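Local coordinates for protein Non-sulfated chondroitin lyase E66 (PDB 3VSN) that cleaves non-sulfated chondroitin as a polysaccharide lyase of the baculovirus occlusion-derived virion envelope, and is essential for oral infectivity, at residues C117-P130 / W171-W185. Sequence-based numbering, arbitrary orientation.
Sequences CSKLPDPPPHQQAP and WLGLYLPTAVNSMGW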
loop_
_atom_site.group_PDB
_atom_site.type_symbol
_atom_site.label_atom_id
_atom_site.label_comp_id
_atom_site.label_asym_id
_atom_site.label_seq_id
_atom_site.Cartn_x
_atom_site.Cartn_y
_atom_site.Cartn_z
ATOM N N CYS A 117 9.364 -21.082 30.163
ATOM C CA CYS A 117 8.376 -21.762 31.004
ATOM C C CYS A 117 8.671 -21.628 32.497
ATOM O O CYS A 117 7.749 -21.511 33.304
ATOM C CB CYS A 117 8.247 -23.233 30.607
ATOM S SG CYS A 117 7.414 -23.462 29.022
ATOM N N SER A 118 9.954 -21.621 32.852
ATOM C CA SER A 118 10.373 -21.470 34.246
ATOM C C SER A 118 10.160 -20.050 34.783
ATOM O O SER A 118 10.184 -19.837 35.995
ATOM C CB SER A 118 11.838 -21.888 34.422
ATOM O OG SER A 118 12.721 -20.882 33.953
ATOM N N LYS A 119 9.955 -19.085 33.885
ATOM C CA LYS A 119 9.738 -17.693 34.286
ATOM C C LYS A 119 8.259 -17.321 34.387
ATOM O O LYS A 119 7.910 -16.340 35.046
ATOM C CB LYS A 119 10.452 -16.724 33.334
ATOM C CG LYS A 119 11.966 -16.872 33.269
ATOM C CD LYS A 119 12.644 -16.523 34.586
ATOM C CE LYS A 119 14.144 -16.750 34.491
ATOM N NZ LYS A 119 14.812 -16.683 35.820
ATOM N N LEU A 120 7.397 -18.100 33.732
ATOM C CA LEU A 120 5.968 -17.794 33.668
ATOM C C LEU A 120 5.241 -18.102 34.980
ATOM O O LEU A 120 5.362 -19.210 35.509
ATOM C CB LEU A 120 5.296 -18.537 32.502
ATOM C CG LEU A 120 5.644 -18.129 31.065
ATOM C CD1 LEU A 120 5.019 -19.103 30.076
ATOM C CD2 LEU A 120 5.197 -16.705 30.761
ATOM N N PRO A 121 4.495 -17.113 35.516
ATOM C CA PRO A 121 3.661 -17.315 36.700
ATOM C C PRO A 121 2.567 -18.357 36.489
ATOM O O PRO A 121 1.970 -18.435 35.408
ATOM C CB PRO A 121 3.029 -15.940 36.924
ATOM C CG PRO A 121 4.008 -14.983 36.342
ATOM C CD PRO A 121 4.578 -15.688 35.144
ATOM N N ASP A 122 2.328 -19.149 37.529
ATOM C CA ASP A 122 1.274 -20.149 37.550
ATOM C C ASP A 122 0.604 -20.041 38.922
ATOM O O ASP A 122 1.242 -20.322 39.938
ATOM C CB ASP A 122 1.874 -21.543 37.334
ATOM C CG ASP A 122 0.825 -22.618 37.079
ATOM O OD1 ASP A 122 1.226 -23.738 36.708
ATOM O OD2 ASP A 122 -0.387 -22.368 37.238
ATOM N N PRO A 123 -0.677 -19.619 38.965
ATOM C CA PRO A 123 -1.574 -19.325 37.838
ATOM C C PRO A 123 -1.195 -18.037 37.089
ATOM O O PRO A 123 -0.488 -17.193 37.646
ATOM C CB PRO A 123 -2.938 -19.168 38.519
ATOM C CG PRO A 123 -2.612 -18.657 39.878
ATOM C CD PRO A 123 -1.310 -19.307 40.262
ATOM N N PRO A 124 -1.658 -17.887 35.827
ATOM C CA PRO A 124 -1.359 -16.670 35.070
ATOM C C PRO A 124 -1.972 -15.433 35.734
ATOM O O PRO A 124 -2.956 -15.561 36.467
ATOM C CB PRO A 124 -2.020 -16.931 33.710
ATOM C CG PRO A 124 -3.089 -17.932 33.991
ATOM C CD PRO A 124 -2.505 -18.818 35.053
ATOM N N PRO A 125 -1.393 -14.242 35.491
ATOM C CA PRO A 125 -1.957 -13.028 36.086
ATOM C C PRO A 125 -3.341 -12.697 35.527
ATOM O O PRO A 125 -3.663 -13.079 34.398
ATOM C CB PRO A 125 -0.951 -11.941 35.696
ATOM C CG PRO A 125 -0.259 -12.468 34.486
ATOM C CD PRO A 125 -0.209 -13.957 34.657
ATOM N N HIS A 126 -4.156 -12.018 36.328
ATOM C CA HIS A 126 -5.434 -11.513 35.855
ATOM C C HIS A 126 -5.331 -10.046 35.558
ATOM O O HIS A 126 -5.155 -9.223 36.462
ATOM C CB HIS A 126 -6.559 -11.794 36.843
ATOM C CG HIS A 126 -7.906 -11.292 36.381
ATOM N ND1 HIS A 126 -8.396 -10.091 36.744
ATOM C CD2 HIS A 126 -8.858 -11.867 35.541
ATOM C CE1 HIS A 126 -9.602 -9.908 36.175
ATOM N NE2 HIS A 126 -9.885 -10.996 35.440
ATOM N N GLN A 127 -5.429 -9.726 34.269
ATOM C CA GLN A 127 -5.378 -8.353 33.751
ATOM C C GLN A 127 -4.135 -7.540 34.149
ATOM O O GLN A 127 -4.215 -6.336 34.410
ATOM C CB GLN A 127 -6.689 -7.602 34.030
ATOM C CG GLN A 127 -7.881 -8.220 33.311
ATOM C CD GLN A 127 -9.155 -7.400 33.407
ATOM O OE1 GLN A 127 -10.107 -7.639 32.664
ATOM N NE2 GLN A 127 -9.183 -6.437 34.317
ATOM N N GLN A 128 -2.991 -8.221 34.184
ATOM C CA GLN A 128 -1.679 -7.576 34.262
ATOM C C GLN A 128 -0.684 -8.403 33.455
ATOM O O GLN A 128 -0.909 -9.591 33.214
ATOM C CB GLN A 128 -1.153 -7.471 35.703
ATOM C CG GLN A 128 -2.201 -7.353 36.818
ATOM C CD GLN A 128 -1.567 -7.415 38.200
ATOM O OE1 GLN A 128 -0.343 -7.338 38.345
ATOM N NE2 GLN A 128 -2.399 -7.555 39.226
ATOM N N ALA A 129 0.413 -7.775 33.043
ATOM C CA ALA A 129 1.543 -8.503 32.481
ATOM C C ALA A 129 2.234 -9.258 33.618
ATOM O O ALA A 129 2.288 -8.754 34.742
ATOM C CB ALA A 129 2.511 -7.545 31.803
ATOM N N PRO A 130 2.741 -10.477 33.342
ATOM C CA PRO A 130 3.470 -11.237 34.371
ATOM C C PRO A 130 4.666 -10.485 34.964
ATOM O O PRO A 130 4.952 -10.636 36.152
ATOM C CB PRO A 130 3.935 -12.506 33.639
ATOM C CG PRO A 130 3.496 -12.369 32.222
ATOM C CD PRO A 130 2.462 -11.290 32.145
ATOM N N TRP A 171 1.064 -24.743 29.067
ATOM C CA TRP A 171 1.252 -23.302 29.226
ATOM C C TRP A 171 0.316 -22.460 28.404
ATOM O O TRP A 171 -0.100 -21.383 28.846
ATOM C CB TRP A 171 2.713 -22.910 29.034
ATOM C CG TRP A 171 3.545 -23.366 30.207
ATOM C CD1 TRP A 171 4.410 -24.456 30.268
ATOM C CD2 TRP A 171 3.567 -22.782 31.556
ATOM N NE1 TRP A 171 4.966 -24.571 31.518
ATOM C CE2 TRP A 171 4.503 -23.599 32.340
ATOM C CE3 TRP A 171 2.934 -21.700 32.168
ATOM C CZ2 TRP A 171 4.779 -23.325 33.673
ATOM C CZ3 TRP A 171 3.222 -21.434 33.513
ATOM C CH2 TRP A 171 4.123 -22.227 34.246
ATOM N N LEU A 172 -0.049 -22.944 27.221
ATOM C CA LEU A 172 -1.047 -22.242 26.417
ATOM C C LEU A 172 -2.440 -22.489 26.984
ATOM O O LEU A 172 -3.312 -21.635 26.870
ATOM C CB LEU A 172 -0.955 -22.607 24.929
ATOM C CG LEU A 172 0.346 -22.222 24.205
ATOM C CD1 LEU A 172 0.146 -22.262 22.697
ATOM C CD2 LEU A 172 0.857 -20.847 24.624
ATOM N N GLY A 173 -2.632 -23.647 27.615
ATOM C CA GLY A 173 -3.860 -23.924 28.363
ATOM C C GLY A 173 -4.118 -22.855 29.411
ATOM O O GLY A 173 -5.262 -22.469 29.647
ATOM N N LEU A 174 -3.041 -22.365 30.021
ATOM C CA LEU A 174 -3.128 -21.293 31.004
ATOM C C LEU A 174 -3.200 -19.901 30.372
ATOM O O LEU A 174 -4.070 -19.107 30.729
ATOM C CB LEU A 174 -1.953 -21.354 31.985
ATOM C CG LEU A 174 -1.889 -22.489 33.014
ATOM C CD1 LEU A 174 -0.634 -22.326 33.853
ATOM C CD2 LEU A 174 -3.122 -22.530 33.909
ATOM N N TYR A 175 -2.290 -19.613 29.440
ATOM C CA TYR A 175 -2.126 -18.253 28.910
ATOM C C TYR A 175 -3.001 -17.915 27.705
ATOM O O TYR A 175 -3.227 -16.741 27.406
ATOM C CB TYR A 175 -0.651 -17.962 28.623
ATOM C CG TYR A 175 0.102 -17.588 29.874
ATOM C CD1 TYR A 175 0.568 -18.572 30.749
ATOM C CD2 TYR A 175 0.321 -16.252 30.203
ATOM C CE1 TYR A 175 1.243 -18.234 31.907
ATOM C CE2 TYR A 175 1.001 -15.903 31.361
ATOM C CZ TYR A 175 1.458 -16.899 32.207
ATOM O OH TYR A 175 2.127 -16.562 33.358
ATOM N N LEU A 176 -3.490 -18.948 27.029
ATOM C CA LEU A 176 -4.389 -18.784 25.894
ATOM C C LEU A 176 -5.522 -19.814 26.014
ATOM O O LEU A 176 -5.635 -20.722 25.184
ATOM C CB LEU A 176 -3.599 -18.949 24.587
ATOM C CG LEU A 176 -4.166 -18.494 23.241
ATOM C CD1 LEU A 176 -4.542 -17.019 23.267
ATOM C CD2 LEU A 176 -3.153 -18.765 22.136
ATOM N N PRO A 177 -6.360 -19.685 27.070
ATOM C CA PRO A 177 -7.379 -20.703 27.374
ATOM C C PRO A 177 -8.469 -20.833 26.306
ATOM O O PRO A 177 -9.056 -21.907 26.158
ATOM C CB PRO A 177 -7.973 -20.225 28.704
ATOM C CG PRO A 177 -7.692 -18.763 28.752
ATOM C CD PRO A 177 -6.384 -18.579 28.047
ATOM N N THR A 178 -8.747 -19.741 25.596
ATOM C CA THR A 178 -9.586 -19.779 24.397
ATOM C C THR A 178 -8.854 -19.047 23.271
ATOM O O THR A 178 -7.786 -18.478 23.489
ATOM C CB THR A 178 -10.970 -19.120 24.606
ATOM O OG1 THR A 178 -10.829 -17.695 24.605
ATOM C CG2 THR A 178 -11.631 -19.582 25.909
ATOM N N ALA A 179 -9.438 -19.060 22.075
ATOM C CA ALA A 179 -8.879 -18.361 20.919
ATOM C C ALA A 179 -8.821 -16.838 21.087
ATOM O O ALA A 179 -8.011 -16.164 20.438
ATOM C CB ALA A 179 -9.664 -18.723 19.668
ATOM N N VAL A 180 -9.671 -16.302 21.965
ATOM C CA VAL A 180 -9.839 -14.849 22.091
ATOM C C VAL A 180 -9.643 -14.303 23.511
ATOM O O VAL A 180 -9.914 -13.128 23.774
ATOM C CB VAL A 180 -11.210 -14.385 21.534
ATOM C CG1 VAL A 180 -11.291 -14.630 20.035
ATOM C CG2 VAL A 180 -12.362 -15.072 22.258
ATOM N N ASN A 181 -9.164 -15.152 24.418
ATOM C CA ASN A 181 -8.951 -14.748 25.803
ATOM C C ASN A 181 -7.532 -15.047 26.254
ATOM O O ASN A 181 -7.017 -16.143 26.027
ATOM C CB ASN A 181 -9.955 -15.438 26.731
ATOM C CG ASN A 181 -11.382 -14.977 26.499
ATOM O OD1 ASN A 181 -11.785 -13.914 26.965
ATOM N ND2 ASN A 181 -12.160 -15.787 25.793
ATOM N N SER A 182 -6.901 -14.060 26.881
ATOM C CA SER A 182 -5.568 -14.231 27.441
ATOM C C SER A 182 -5.374 -13.326 28.645
ATOM O O SER A 182 -5.637 -12.123 28.575
ATOM C CB SER A 182 -4.493 -13.950 26.390
ATOM O OG SER A 182 -3.192 -14.073 26.940
ATOM N N MET A 183 -4.916 -13.925 29.746
ATOM C CA MET A 183 -4.598 -13.219 30.993
ATOM C C MET A 183 -5.722 -12.288 31.467
ATOM O O MET A 183 -5.470 -11.163 31.904
ATOM C CB MET A 183 -3.261 -12.471 30.873
ATOM C CG MET A 183 -2.134 -13.301 30.267
ATOM S SD MET A 183 -0.492 -12.556 30.363
ATOM C CE MET A 183 -0.705 -11.062 29.395
ATOM N N GLY A 184 -6.960 -12.768 31.370
ATOM C CA GLY A 184 -8.127 -12.034 31.868
ATOM C C GLY A 184 -8.721 -11.002 30.923
ATOM O O GLY A 184 -9.653 -10.287 31.292
ATOM N N TRP A 185 -8.188 -10.924 29.704
ATOM C CA TRP A 185 -8.685 -9.985 28.699
ATOM C C TRP A 185 -9.294 -10.673 27.513
ATOM O O TRP A 185 -8.768 -11.677 27.027
ATOM C CB TRP A 185 -7.563 -9.095 28.192
ATOM C CG TRP A 185 -7.132 -7.973 29.104
ATOM C CD1 TRP A 185 -7.879 -6.870 29.516
ATOM C CD2 TRP A 185 -5.804 -7.779 29.701
ATOM N NE1 TRP A 185 -7.130 -6.046 30.321
ATOM C CE2 TRP A 185 -5.877 -6.530 30.469
ATOM C CE3 TRP A 185 -4.608 -8.495 29.685
ATOM C CZ2 TRP A 185 -4.790 -6.039 31.177
ATOM C CZ3 TRP A 185 -3.518 -7.989 30.403
ATOM C CH2 TRP A 185 -3.609 -6.790 31.130
#
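Tyr175 OH donates to Pro121 O over 2.8 Å, in the carbonyl plane and on a lone pair (C=O...O angle 125°), which fixes the phenol end. A second hydrogen bond runs from Gln127 N to Met183 O, also at 2.8 Å, but from above the carbonyl plane, and its N-H...O angle of 152° is moderately straight.

Three contacts involve aromatic rings. Pro124 CB lies over the Tyr175 ring, 3.9 Å from its centroid and 14° off the normal, a CH-pi contact. Gln127 CA sits likewise above the six-membered ring of Trp185, 3.6 Å from its centroid. At the helical end, Cys117 SG stands obliquely over the five-membered ring of Trp171, 3.9 Å from its centroid, a sulfur-aromatic contact.

Apolar packing fills in between. Leu120 CB meets Trp171 CZ3 at 3.7 Å, while its CD2 branch leans on Tyr175. Met183, extended through chi2, carries SD to 3.7 Å from Pro130 CD; the bend at chi3 turns only CE, toward Gln128 O. The Asp122 carboxylate lies beside Leu174 CD1, yet its OD1 is hydrogen-bonded to Tyr170.

Helix 138-154 backs this contact through Phe148, Met144 and Phe140. Within the alpha/alpha toroid, as in family 8 polysaccharide lyases, helix 103-119 and its proline-rich loop thus meet the last turn of helix 161-175 and a beta hairpin with a type I' turn centred on Met183 and Gly184, whose Trp185 lies about 8 Å, side chain to side chain, from catalytic Asn191.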